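Local coordinates for hydrazine synthase subunit beta (Candidatus Kuenenia stuttgartiensis, PDB 5C2V), which forms part of the hydrazine synthase complex, which condenses nitric oxide with ammonium to hydrazine, and may modulate transport of the hydroxylamine intermediate through a tunnel between its active sites, at residues R184-S189 with V206-P211; N228-I233 with L244-L249; K240-P245 with E296-L301; D284-L289 with R309-A314. All blocks are in the same frame, centred on the assembly; numbering follows the deposited sequence.

Contact 1: residues R184-S189 with V206-P211; sequences RVIHES and VTHQTP. With BET (trimethyl glycine), chain R.
S189 CA lies 3.3 Å from Q209 O and T210 CA 3.4 Å from E188 O, so two CA-H...O contacts join the backbones where they run closest. Towards I186 and V206 the chains spread, and their CA atoms are 9.5 Å apart. E188 takes a left-handed backbone conformation (phi 56°, psi 53°) in the loop that follows strand 179-186. S189 OG donates to I186 O at 2.9 Å, from above the carbonyl plane, and ties this loop back to the strand end. The H208 ring, with CG placed between its own backbone N and carbonyl carbon (chi1 67°), reaches into the bend. There S189 CB meets it obliquely at ND1 (3.6 Å) and I186 CG2 at NE2 (3.8 Å), while NE2 itself is hydrogen-bonded to T231. I186 CD1 packs on V206 CG1. Water 1 donates to both H187 O and T210 OG1 and bridges the segments. The loop also borders the trimethyl glycine pocket: H187 CB is 3.5 Å from ligand atom OXT, and the E188 carboxylate, which forms a salt bridge with R302, lies beside ligand atom O. Strand 179-186 is the outermost strand of one four-stranded propeller sheet and strand 203-211 the second strand of the next, while strand 226-234 flanks H208 and P211 packs on W78 of the gamma subunit.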
loop_
_atom_site.group_PDB
_atom_site.type_symbol
_atom_site.label_atom_id
_atom_site.label_comp_id
_atom_site.label_asym_id
_atom_site.label_seq_id
_atom_site.Cartn_x
_atom_site.Cartn_y
_atom_site.Cartn_z
ATOM N N ARG B 184 -1.705 2.891 47.797
ATOM C CA ARG B 184 -1.487 2.659 46.371
ATOM C C ARG B 184 -0.630 3.746 45.733
ATOM O O ARG B 184 -0.973 4.925 45.763
ATOM C CB ARG B 184 -2.824 2.548 45.638
ATOM C CG ARG B 184 -3.601 1.292 45.983
ATOM C CD ARG B 184 -4.871 1.179 45.161
ATOM N NE ARG B 184 -5.644 -0.005 45.522
ATOM C CZ ARG B 184 -6.832 -0.305 45.009
ATOM N NH1 ARG B 184 -7.390 0.496 44.110
ATOM N NH2 ARG B 184 -7.465 -1.404 45.396
ATOM N N VAL B 185 0.482 3.329 45.140
ATOM C CA VAL B 185 1.455 4.256 44.580
ATOM C C VAL B 185 1.157 4.625 43.129
ATOM O O VAL B 185 0.944 3.752 42.287
ATOM C CB VAL B 185 2.879 3.664 44.662
ATOM C CG1 VAL B 185 3.850 4.474 43.822
ATOM C CG2 VAL B 185 3.341 3.591 46.110
ATOM N N ILE B 186 1.145 5.924 42.842
ATOM C CA ILE B 186 1.104 6.387 41.463
ATOM C C ILE B 186 2.540 6.595 41.012
ATOM O O ILE B 186 3.227 7.494 41.496
ATOM C CB ILE B 186 0.314 7.702 41.305
ATOM C CG1 ILE B 186 -1.125 7.534 41.793
ATOM C CG2 ILE B 186 0.335 8.163 39.856
ATOM C CD1 ILE B 186 -1.957 8.795 41.674
ATOM N N HIS B 187 2.993 5.762 40.082
ATOM C CA HIS B 187 4.395 5.773 39.689
ATOM C C HIS B 187 4.719 6.964 38.798
ATOM O O HIS B 187 3.924 7.338 37.933
ATOM C CB HIS B 187 4.763 4.464 38.987
ATOM C CG HIS B 187 5.003 3.325 39.928
ATOM N ND1 HIS B 187 4.012 2.797 40.728
ATOM C CD2 HIS B 187 6.127 2.619 40.207
ATOM C CE1 HIS B 187 4.512 1.812 41.453
ATOM N NE2 HIS B 187 5.793 1.684 41.156
ATOM N N GLU B 188 5.891 7.551 39.029
ATOM C CA GLU B 188 6.365 8.713 38.281
ATOM C C GLU B 188 5.383 9.880 38.345
ATOM O O GLU B 188 4.976 10.418 37.317
ATOM C CB GLU B 188 6.641 8.331 36.825
ATOM C CG GLU B 188 7.749 7.304 36.667
ATOM C CD GLU B 188 8.156 7.099 35.222
ATOM O OE1 GLU B 188 7.511 7.693 34.333
ATOM O OE2 GLU B 188 9.122 6.345 34.976
ATOM N N SER B 189 5.001 10.263 39.559
ATOM C CA SER B 189 4.075 11.374 39.748
ATOM C C SER B 189 4.659 12.455 40.652
ATOM O O SER B 189 5.534 12.189 41.475
ATOM C CB SER B 189 2.753 10.876 40.334
ATOM O OG SER B 189 2.934 10.385 41.652
ATOM N N VAL B 206 -7.384 11.607 40.338
ATOM C CA VAL B 206 -6.308 12.384 40.947
ATOM C C VAL B 206 -5.511 13.149 39.892
ATOM O O VAL B 206 -4.919 12.547 38.998
ATOM C CB VAL B 206 -5.342 11.482 41.746
ATOM C CG1 VAL B 206 -4.134 12.279 42.217
ATOM C CG2 VAL B 206 -6.058 10.835 42.926
ATOM N N THR B 207 -5.492 14.474 39.999
ATOM C CA THR B 207 -4.719 15.302 39.076
ATOM C C THR B 207 -3.270 15.435 39.530
ATOM O O THR B 207 -3.002 15.676 40.707
ATOM C CB THR B 207 -5.322 16.711 38.930
ATOM O OG1 THR B 207 -5.725 17.198 40.217
ATOM C CG2 THR B 207 -6.524 16.684 38.004
ATOM N N HIS B 208 -2.339 15.287 38.591
ATOM C CA HIS B 208 -0.920 15.386 38.911
ATOM C C HIS B 208 -0.060 15.599 37.671
ATOM O O HIS B 208 -0.570 15.743 36.559
ATOM C CB HIS B 208 -0.451 14.129 39.647
ATOM C CG HIS B 208 -0.485 12.892 38.807
ATOM N ND1 HIS B 208 0.565 12.507 38.003
ATOM C CD2 HIS B 208 -1.448 11.950 38.642
ATOM C CE1 HIS B 208 0.256 11.383 37.381
ATOM N NE2 HIS B 208 -0.960 11.026 37.752
ATOM N N GLN B 209 1.253 15.618 37.880
ATOM C CA GLN B 209 2.207 15.745 36.787
ATOM C C GLN B 209 3.155 14.555 36.741
ATOM O O GLN B 209 3.433 13.927 37.762
ATOM C CB GLN B 209 3.014 17.039 36.918
ATOM C CG GLN B 209 2.271 18.291 36.491
ATOM C CD GLN B 209 3.166 19.515 36.472
ATOM O OE1 GLN B 209 3.926 19.756 37.408
ATOM N NE2 GLN B 209 3.083 20.291 35.397
ATOM N N THR B 210 3.639 14.246 35.543
ATOM C CA THR B 210 4.654 13.224 35.362
ATOM C C THR B 210 5.951 13.862 34.890
ATOM O O THR B 210 6.059 14.292 33.738
ATOM C CB THR B 210 4.211 12.158 34.341
ATOM O OG1 THR B 210 2.964 11.583 34.750
ATOM C CG2 THR B 210 5.262 11.067 34.206
ATOM N N PRO B 211 6.942 13.939 35.786
ATOM C CA PRO B 211 8.284 14.390 35.423
ATOM C C PRO B 211 9.051 13.287 34.716
ATOM O O PRO B 211 8.835 12.119 35.041
ATOM C CB PRO B 211 8.930 14.722 36.778
ATOM C CG PRO B 211 7.983 14.186 37.844
ATOM C CD PRO B 211 6.900 13.413 37.161
HETATM N N BET R . 7.987 1.525 36.111
HETATM C CA BET R . 7.587 2.982 36.311
HETATM C C BET R . 6.212 3.290 35.507
HETATM O O BET R . 6.363 4.064 34.528
HETATM O OXT BET R . 5.193 2.724 35.967
HETATM C C1 BET R . 9.483 1.369 36.287
HETATM C C2 BET R . 7.628 1.038 34.706
HETATM C C3 BET R . 7.340 0.649 37.170
HETATM O O HOH W 1 2.915 8.982 35.741
#

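Contact 2: residues N228-I233 with L244-L249; sequences NNVTII and LPLDDL
L244 and V230 exchange two backbone bonds: L244 N donates to V230 O and V230 N to L244 O, each at 2.9 Å. L244 O also receives a weak bond from N229 ND2, 3.3 Å away, whose amide partner OD1 is held by T210. The side chains of V230 and L244 lie on the same face of the sheet, where V286 of helix 283-291 packs on L244. V230 CG1, set between its backbone N and carbonyl carbon (chi1 49°), meets L246 CD2 at 3.7 Å, the two side chains crossing at about a right angle. These pairs belong to the antiparallel hairpin of strands 226-234 and 241-245, the last two strands of a beta-propeller blade. Beyond P245 the regular pairing gives way to a loop, and N228 takes over the grip. Its carbonyl O accepts L246 N at 2.8 Å. Its N donates almost straight, at 2.7 Å, to D247 OD2, which accepts with its syn lone pair. The N228 amide stands nearly perpendicular to that carboxylate (89°); its OD1 is bonded to Q209 and its ND2 to S60 of the gamma subunit, while D247 OD1 is bound by the backbone N of D253.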
loop_
_atom_site.group_PDB
_atom_site.type_symbol
_atom_site.label_atom_id
_atom_site.label_comp_id
_atom_site.label_asym_id
_atom_site.label_seq_id
_atom_site.Cartn_x
_atom_site.Cartn_y
_atom_site.Cartn_z
ATOM N N ASN B 228 1.385 16.381 31.787
ATOM C CA ASN B 228 0.333 16.601 32.769
ATOM C C ASN B 228 -0.747 15.538 32.673
ATOM O O ASN B 228 -1.273 15.270 31.592
ATOM C CB ASN B 228 -0.258 17.990 32.592
ATOM C CG ASN B 228 0.781 19.080 32.754
ATOM O OD1 ASN B 228 1.004 19.581 33.856
ATOM N ND2 ASN B 228 1.414 19.464 31.651
ATOM N N ASN B 229 -1.078 14.932 33.809
ATOM C CA ASN B 229 -1.899 13.730 33.796
ATOM C C ASN B 229 -3.005 13.688 34.844
ATOM O O ASN B 229 -2.911 14.311 35.904
ATOM C CB ASN B 229 -1.004 12.500 33.973
ATOM C CG ASN B 229 0.120 12.448 32.959
ATOM O OD1 ASN B 229 1.212 12.966 33.197
ATOM N ND2 ASN B 229 -0.141 11.821 31.817
ATOM N N VAL B 230 -4.056 12.940 34.523
ATOM C CA VAL B 230 -5.102 12.604 35.477
ATOM C C VAL B 230 -5.134 11.084 35.631
ATOM O O VAL B 230 -5.082 10.349 34.643
ATOM C CB VAL B 230 -6.484 13.135 35.030
ATOM C CG1 VAL B 230 -6.767 12.757 33.582
ATOM C CG2 VAL B 230 -7.582 12.628 35.955
ATOM N N THR B 231 -5.191 10.614 36.871
ATOM C CA THR B 231 -5.146 9.183 37.138
ATOM C C THR B 231 -6.445 8.672 37.751
ATOM O O THR B 231 -6.932 9.212 38.746
ATOM C CB THR B 231 -3.972 8.823 38.068
ATOM O OG1 THR B 231 -2.734 9.058 37.385
ATOM C CG2 THR B 231 -4.039 7.359 38.481
ATOM N N ILE B 232 -7.000 7.630 37.141
ATOM C CA ILE B 232 -8.201 6.982 37.644
ATOM C C ILE B 232 -7.845 5.680 38.351
ATOM O O ILE B 232 -7.265 4.776 37.749
ATOM C CB ILE B 232 -9.202 6.685 36.511
ATOM C CG1 ILE B 232 -9.429 7.934 35.656
ATOM C CG2 ILE B 232 -10.514 6.166 37.080
ATOM C CD1 ILE B 232 -10.007 9.101 36.423
ATOM N N ILE B 233 -8.192 5.590 39.630
ATOM C CA ILE B 233 -7.914 4.394 40.416
ATOM C C ILE B 233 -9.206 3.663 40.770
ATOM O O ILE B 233 -10.147 4.266 41.288
ATOM C CB ILE B 233 -7.149 4.734 41.712
ATOM C CG1 ILE B 233 -5.758 5.283 41.386
ATOM C CG2 ILE B 233 -7.041 3.512 42.614
ATOM C CD1 ILE B 233 -4.926 5.600 42.611
ATOM N N LEU B 244 -3.489 8.676 32.875
ATOM C CA LEU B 244 -3.942 9.124 31.564
ATOM C C LEU B 244 -3.481 10.548 31.263
ATOM O O LEU B 244 -3.419 11.384 32.161
ATOM C CB LEU B 244 -5.468 9.029 31.475
ATOM C CG LEU B 244 -6.049 7.618 31.590
ATOM C CD1 LEU B 244 -7.567 7.647 31.483
ATOM C CD2 LEU B 244 -5.452 6.699 30.533
ATOM N N PRO B 245 -3.162 10.825 29.989
ATOM C CA PRO B 245 -2.653 12.135 29.570
ATOM C C PRO B 245 -3.725 13.219 29.580
ATOM O O PRO B 245 -4.883 12.918 29.302
ATOM C CB PRO B 245 -2.162 11.873 28.145
ATOM C CG PRO B 245 -3.039 10.771 27.659
ATOM C CD PRO B 245 -3.263 9.888 28.855
ATOM N N LEU B 246 -3.362 14.434 29.979
ATOM C CA LEU B 246 -4.198 15.609 29.741
ATOM C C LEU B 246 -3.759 16.451 28.537
ATOM O O LEU B 246 -4.409 17.441 28.201
ATOM C CB LEU B 246 -4.240 16.489 30.990
ATOM C CG LEU B 246 -5.041 15.909 32.154
ATOM C CD1 LEU B 246 -4.742 16.654 33.444
ATOM C CD2 LEU B 246 -6.528 15.954 31.834
ATOM N N ASP B 247 -2.667 16.061 27.886
ATOM C CA ASP B 247 -2.014 16.942 26.918
ATOM C C ASP B 247 -2.202 16.543 25.456
ATOM O O ASP B 247 -2.288 15.360 25.128
ATOM C CB ASP B 247 -0.512 17.018 27.211
ATOM C CG ASP B 247 -0.212 17.414 28.642
ATOM O OD1 ASP B 247 -0.856 18.354 29.153
ATOM O OD2 ASP B 247 0.679 16.789 29.254
ATOM N N ASP B 248 -2.263 17.546 24.585
ATOM C CA ASP B 248 -2.098 17.322 23.153
ATOM C C ASP B 248 -0.603 17.267 22.861
ATOM O O ASP B 248 0.214 17.422 23.769
ATOM C CB ASP B 248 -2.766 18.428 22.328
ATOM C CG ASP B 248 -4.266 18.488 22.534
ATOM O OD1 ASP B 248 -4.855 17.464 22.932
ATOM O OD2 ASP B 248 -4.861 19.560 22.289
ATOM N N LEU B 249 -0.241 17.052 21.601
ATOM C CA LEU B 249 1.168 17.038 21.231
ATOM C C LEU B 249 1.774 18.423 21.415
ATOM O O LEU B 249 2.784 18.582 22.097
ATOM C CB LEU B 249 1.352 16.572 19.786
ATOM C CG LEU B 249 2.799 16.544 19.284
ATOM C CD1 LEU B 249 3.610 15.497 20.029
ATOM C CD2 LEU B 249 2.856 16.306 17.785
#

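Contact 3: residues K240-P245 with E296-L301; sequences KVARLP and EELDYL. With BET (trimethyl glycine), chain R.
R243 reaches D299 across the contact at the far end of its side chain. From CB, the chain leaves strand 241-245 with CG resting against T231 OG1 (3.5 Å) and I186 CG2 (4.1 Å). A bend at the CG-CD bond (chi3 -75°) turns the guanidinium towards the helix and the ligand, and NE comes within 4.0 Å of D299 OD1. CZ lies 3.4 Å from OXT of trimethyl glycine, whose carboxylate sits at the guanidinium edge. NH2 donates to that OXT at 2.9 Å and, nearly straight, to D299 OD1 at 3.1 Å in a salt bridge. The latter bond lies close to the guanidinium plane but meets OD1 from above the carboxylate plane; the two planes are 86° apart. NH1 adds weak bonds to both ligand oxygens and a further bond to H187 O. R302, another pocket residue, lies close to NH1, and D299 probably offsets part of the positive charge. In the beta-propeller, helix 295-301 belongs to an insertion between the last two strands of the following blade; it lies over the outermost strand 241-245, their axes 7.3 Å apart and only 26° from parallel. Nearer the strand backbone, water 2 accepts from R243 N and donates to D299 OD1. The apolar side of the interface is carried by L298, whose CD1 touches A242 CB at 3.7 Å and CD2 approaches L244 CD2. E297, on the helix, forms a salt bridge with R697 of an alpha subunit.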
loop_
_atom_site.group_PDB
_atom_site.type_symbol
_atom_site.label_atom_id
_atom_site.label_comp_id
_atom_site.label_asym_id
_atom_site.label_seq_id
_atom_site.Cartn_x
_atom_site.Cartn_y
_atom_site.Cartn_z
ATOM N N LYS B 240 -7.248 -1.426 39.133
ATOM C CA LYS B 240 -6.265 -0.820 38.244
ATOM C C LYS B 240 -5.913 0.602 38.659
ATOM O O LYS B 240 -6.745 1.328 39.202
ATOM C CB LYS B 240 -6.779 -0.805 36.801
ATOM C CG LYS B 240 -7.195 -2.155 36.248
ATOM C CD LYS B 240 -7.854 -1.988 34.886
ATOM C CE LYS B 240 -8.381 -3.308 34.352
ATOM N NZ LYS B 240 -9.081 -3.130 33.049
ATOM N N VAL B 241 -4.670 0.990 38.397
ATOM C CA VAL B 241 -4.261 2.381 38.510
ATOM C C VAL B 241 -3.946 2.891 37.113
ATOM O O VAL B 241 -2.951 2.489 36.508
ATOM C CB VAL B 241 -3.034 2.551 39.425
ATOM C CG1 VAL B 241 -2.620 4.013 39.497
ATOM C CG2 VAL B 241 -3.329 2.005 40.814
ATOM N N ALA B 242 -4.792 3.776 36.598
ATOM C CA ALA B 242 -4.666 4.202 35.210
ATOM C C ALA B 242 -4.198 5.643 35.102
ATOM O O ALA B 242 -4.941 6.571 35.407
ATOM C CB ALA B 242 -5.993 4.024 34.484
ATOM N N ARG B 243 -2.965 5.821 34.643
ATOM C CA ARG B 243 -2.413 7.150 34.428
ATOM C C ARG B 243 -2.722 7.599 33.005
ATOM O O ARG B 243 -2.278 6.976 32.041
ATOM C CB ARG B 243 -0.906 7.154 34.687
ATOM C CG ARG B 243 -0.525 6.730 36.099
ATOM C CD ARG B 243 0.950 6.371 36.201
ATOM N NE ARG B 243 1.240 5.074 35.594
ATOM C CZ ARG B 243 2.466 4.603 35.386
ATOM N NH1 ARG B 243 3.525 5.323 35.733
ATOM N NH2 ARG B 243 2.634 3.411 34.829
ATOM N N LEU B 244 -3.489 8.676 32.875
ATOM C CA LEU B 244 -3.942 9.124 31.564
ATOM C C LEU B 244 -3.481 10.548 31.263
ATOM O O LEU B 244 -3.419 11.384 32.161
ATOM C CB LEU B 244 -5.468 9.029 31.475
ATOM C CG LEU B 244 -6.049 7.618 31.590
ATOM C CD1 LEU B 244 -7.567 7.647 31.483
ATOM C CD2 LEU B 244 -5.452 6.699 30.533
ATOM N N PRO B 245 -3.162 10.825 29.989
ATOM C CA PRO B 245 -2.653 12.135 29.570
ATOM C C PRO B 245 -3.725 13.219 29.580
ATOM O O PRO B 245 -4.883 12.918 29.302
ATOM C CB PRO B 245 -2.162 11.873 28.145
ATOM C CG PRO B 245 -3.039 10.771 27.659
ATOM C CD PRO B 245 -3.263 9.888 28.855
ATOM N N GLU B 296 -1.083 -2.990 31.250
ATOM C CA GLU B 296 -0.009 -2.770 30.289
ATOM C C GLU B 296 -0.419 -1.760 29.224
ATOM O O GLU B 296 0.307 -0.800 28.944
ATOM C CB GLU B 296 0.393 -4.091 29.629
ATOM C CG GLU B 296 1.878 -4.401 29.688
ATOM C CD GLU B 296 2.250 -5.619 28.862
ATOM O OE1 GLU B 296 1.373 -6.140 28.140
ATOM O OE2 GLU B 296 3.418 -6.053 28.934
ATOM N N GLU B 297 -1.591 -1.982 28.639
ATOM C CA GLU B 297 -2.100 -1.121 27.578
ATOM C C GLU B 297 -2.317 0.305 28.071
ATOM O O GLU B 297 -2.038 1.258 27.352
ATOM C CB GLU B 297 -3.404 -1.685 27.007
ATOM C CG GLU B 297 -4.101 -0.782 25.991
ATOM C CD GLU B 297 -3.360 -0.678 24.665
ATOM O OE1 GLU B 297 -2.337 -1.371 24.484
ATOM O OE2 GLU B 297 -3.809 0.100 23.798
ATOM N N LEU B 298 -2.810 0.447 29.298
ATOM C CA LEU B 298 -3.008 1.766 29.889
ATOM C C LEU B 298 -1.672 2.458 30.144
ATOM O O LEU B 298 -1.521 3.657 29.892
ATOM C CB LEU B 298 -3.805 1.659 31.191
ATOM C CG LEU B 298 -5.286 1.302 31.053
ATOM C CD1 LEU B 298 -5.894 0.994 32.411
ATOM C CD2 LEU B 298 -6.046 2.427 30.365
ATOM N N ASP B 299 -0.706 1.690 30.641
ATOM C CA ASP B 299 0.630 2.213 30.899
ATOM C C ASP B 299 1.292 2.686 29.610
ATOM O O ASP B 299 2.039 3.664 29.613
ATOM C CB ASP B 299 1.502 1.159 31.584
ATOM C CG ASP B 299 1.091 0.908 33.023
ATOM O OD1 ASP B 299 0.344 1.737 33.582
ATOM O OD2 ASP B 299 1.519 -0.118 33.594
ATOM N N TYR B 300 1.018 1.993 28.510
ATOM C CA TYR B 300 1.515 2.429 27.210
ATOM C C TYR B 300 0.743 3.655 26.726
ATOM O O TYR B 300 1.299 4.530 26.061
ATOM C CB TYR B 300 1.415 1.300 26.179
ATOM C CG TYR B 300 1.827 1.711 24.779
ATOM C CD1 TYR B 300 0.888 2.177 23.865
ATOM C CD2 TYR B 300 3.154 1.642 24.376
ATOM C CE1 TYR B 300 1.259 2.559 22.591
ATOM C CE2 TYR B 300 3.534 2.021 23.101
ATOM C CZ TYR B 300 2.582 2.479 22.214
ATOM O OH TYR B 300 2.953 2.857 20.944
ATOM N N LEU B 301 -0.540 3.710 27.066
ATOM C CA LEU B 301 -1.424 4.772 26.596
ATOM C C LEU B 301 -1.217 6.077 27.354
ATOM O O LEU B 301 -1.692 7.129 26.924
ATOM C CB LEU B 301 -2.887 4.340 26.709
ATOM C CG LEU B 301 -3.439 3.457 25.587
ATOM C CD1 LEU B 301 -4.875 3.051 25.882
ATOM C CD2 LEU B 301 -3.341 4.164 24.245
HETATM N N BET R . 7.987 1.525 36.111
HETATM C CA BET R . 7.587 2.982 36.311
HETATM C C BET R . 6.212 3.290 35.507
HETATM O O BET R . 6.363 4.064 34.528
HETATM O OXT BET R . 5.193 2.724 35.967
HETATM C C1 BET R . 9.483 1.369 36.287
HETATM C C2 BET R . 7.628 1.038 34.706
HETATM C C3 BET R . 7.340 0.649 37.170
HETATM O O HOH W 2 -1.154 3.789 33.351
#

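Contact 4: residues D284-L289 with R309-A314; sequences DKVLGL and RDYLVA
Y311 packs against V286 and L289 where helix 283-291 meets the short turn leading into strand 312-317. Both belong to a helical insertion between the third and fourth strands of a beta-propeller blade, strands 277-282 and 312-317. The tyrosine CG is wedged between its own backbone N and carbonyl carbon (chi1 45°), a torsion that sends the ring away from the turn and along the helix. V286 places CG1 opposite its backbone N, and its other methyl, CG2, is the one that faces the tyrosine. CG2 touches Y311 CB and CG, both at 3.6 Å, and also lies near CD1 and CD2, oblique to the ring. One turn further on, L289 has an extended first torsion (chi1 179°) followed by a turn at chi2 (57°), and CD2 reaches Y311 CE2 at 4.0 Å, again obliquely. K285 is stretched out beyond CG; its CB packs on Y311 CB at 4.0 Å and its CD passes 3.4 Å from D310 O, so its aliphatic stem lies across the turn at the more exposed edge of the contact. D310 forms a salt bridge through OD1 with K324 of the alpha subunit. V286 and Y311 also both touch L244 of the preceding blade, and at the far end of the ring Y311 OH is hydrogen-bonded to P245 O, 2.9 Å away.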
loop_
_atom_site.group_PDB
_atom_site.type_symbol
_atom_site.label_atom_id
_atom_site.label_comp_id
_atom_site.label_asym_id
_atom_site.label_seq_id
_atom_site.Cartn_x
_atom_site.Cartn_y
_atom_site.Cartn_z
ATOM N N ASP B 284 -17.555 8.608 30.989
ATOM C CA ASP B 284 -17.957 7.285 30.523
ATOM C C ASP B 284 -17.031 6.774 29.421
ATOM O O ASP B 284 -16.877 5.564 29.238
ATOM C CB ASP B 284 -19.409 7.301 30.045
ATOM C CG ASP B 284 -20.383 7.623 31.162
ATOM O OD1 ASP B 284 -20.387 6.887 32.171
ATOM O OD2 ASP B 284 -21.145 8.605 31.039
ATOM N N LYS B 285 -16.416 7.702 28.693
ATOM C CA LYS B 285 -15.392 7.342 27.722
ATOM C C LYS B 285 -14.081 7.027 28.438
ATOM O O LYS B 285 -13.348 6.121 28.039
ATOM C CB LYS B 285 -15.190 8.460 26.696
ATOM C CG LYS B 285 -16.356 8.639 25.731
ATOM C CD LYS B 285 -16.036 9.658 24.643
ATOM C CE LYS B 285 -17.154 9.734 23.609
ATOM N NZ LYS B 285 -16.857 10.704 22.515
ATOM N N VAL B 286 -13.793 7.779 29.497
ATOM C CA VAL B 286 -12.604 7.540 30.312
ATOM C C VAL B 286 -12.689 6.199 31.035
ATOM O O VAL B 286 -11.804 5.354 30.901
ATOM C CB VAL B 286 -12.397 8.657 31.355
ATOM C CG1 VAL B 286 -11.330 8.255 32.363
ATOM C CG2 VAL B 286 -12.026 9.962 30.674
ATOM N N LEU B 287 -13.764 6.014 31.794
ATOM C CA LEU B 287 -13.991 4.776 32.529
ATOM C C LEU B 287 -14.197 3.616 31.566
ATOM O O LEU B 287 -13.810 2.486 31.858
ATOM C CB LEU B 287 -15.192 4.908 33.467
ATOM C CG LEU B 287 -15.027 5.860 34.654
ATOM C CD1 LEU B 287 -16.301 5.915 35.485
ATOM C CD2 LEU B 287 -13.839 5.452 35.509
ATOM N N GLY B 288 -14.809 3.899 30.421
ATOM C CA GLY B 288 -14.936 2.905 29.372
ATOM C C GLY B 288 -13.568 2.452 28.900
ATOM O O GLY B 288 -13.344 1.266 28.656
ATOM N N LEU B 289 -12.647 3.405 28.782
ATOM C CA LEU B 289 -11.275 3.102 28.393
ATOM C C LEU B 289 -10.564 2.297 29.475
ATOM O O LEU B 289 -9.776 1.400 29.176
ATOM C CB LEU B 289 -10.501 4.389 28.099
ATOM C CG LEU B 289 -9.034 4.216 27.697
ATOM C CD1 LEU B 289 -8.915 3.323 26.471
ATOM C CD2 LEU B 289 -8.379 5.566 27.450
ATOM N N ARG B 309 -8.081 13.432 22.902
ATOM C CA ARG B 309 -9.129 13.820 21.967
ATOM C C ARG B 309 -10.265 12.807 21.913
ATOM O O ARG B 309 -11.367 13.127 21.467
ATOM C CB ARG B 309 -8.541 14.022 20.570
ATOM C CG ARG B 309 -7.621 15.224 20.465
ATOM C CD ARG B 309 -8.319 16.479 20.966
ATOM N NE ARG B 309 -7.489 17.671 20.821
ATOM C CZ ARG B 309 -7.503 18.465 19.756
ATOM N NH1 ARG B 309 -8.303 18.193 18.733
ATOM N NH2 ARG B 309 -6.714 19.530 19.710
ATOM N N ASP B 310 -10.001 11.586 22.365
ATOM C CA ASP B 310 -11.061 10.596 22.463
ATOM C C ASP B 310 -12.050 10.984 23.559
ATOM O O ASP B 310 -13.252 11.071 23.309
ATOM C CB ASP B 310 -10.483 9.202 22.728
ATOM C CG ASP B 310 -9.667 8.676 21.560
ATOM O OD1 ASP B 310 -9.722 9.288 20.472
ATOM O OD2 ASP B 310 -8.979 7.647 21.726
ATOM N N TYR B 311 -11.549 11.219 24.770
ATOM C CA TYR B 311 -12.428 11.580 25.882
ATOM C C TYR B 311 -12.544 13.078 26.192
ATOM O O TYR B 311 -13.219 13.445 27.153
ATOM C CB TYR B 311 -12.020 10.839 27.163
ATOM C CG TYR B 311 -10.542 10.801 27.476
ATOM C CD1 TYR B 311 -9.907 11.880 28.079
ATOM C CD2 TYR B 311 -9.789 9.665 27.210
ATOM C CE1 TYR B 311 -8.557 11.837 28.381
ATOM C CE2 TYR B 311 -8.442 9.612 27.509
ATOM C CZ TYR B 311 -7.830 10.700 28.094
ATOM O OH TYR B 311 -6.488 10.647 28.391
ATOM N N LEU B 312 -11.915 13.950 25.408
ATOM C CA LEU B 312 -11.935 15.366 25.777
ATOM C C LEU B 312 -13.206 16.051 25.293
ATOM O O LEU B 312 -13.444 16.167 24.091
ATOM C CB LEU B 312 -10.714 16.093 25.200
ATOM C CG LEU B 312 -10.737 17.626 25.246
ATOM C CD1 LEU B 312 -10.588 18.142 26.671
ATOM C CD2 LEU B 312 -9.671 18.224 24.334
ATOM N N VAL B 313 -14.023 16.500 26.243
ATOM C CA VAL B 313 -15.212 17.276 25.916
ATOM C C VAL B 313 -14.880 18.708 25.508
ATOM O O VAL B 313 -15.261 19.154 24.425
ATOM C CB VAL B 313 -16.203 17.317 27.097
ATOM C CG1 VAL B 313 -17.410 18.177 26.748
ATOM C CG2 VAL B 313 -16.634 15.910 27.479
ATOM N N ALA B 314 -14.165 19.423 26.375
ATOM C CA ALA B 314 -13.876 20.834 26.106
ATOM C C ALA B 314 -12.688 21.386 26.892
ATOM O O ALA B 314 -12.265 20.806 27.887
ATOM C CB ALA B 314 -15.115 21.678 26.386
#

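Contact 1 closes before contacts 2, 3 and 4 open. Contacts 1 to 3 meet on one sheet, strands 190-197, 203-211, 226-234 and 241-245, with centres 9 to 11 Å apart; contacts 2 and 3 share L244 and P245 on strand 241-245. Contacts 3 and 4 alternate along the chain and both draw on the helical insertion of the next blade, their centres about 14 Å apart. Contacts 1 and 4 do not touch, their nearest atoms being about 10 Å apart, but D248 with R309 joins contact 2 to contact 4. Together they link three successive propeller sheets, and contacts 1 and 3 line the trimethyl glycine pocket from two of them.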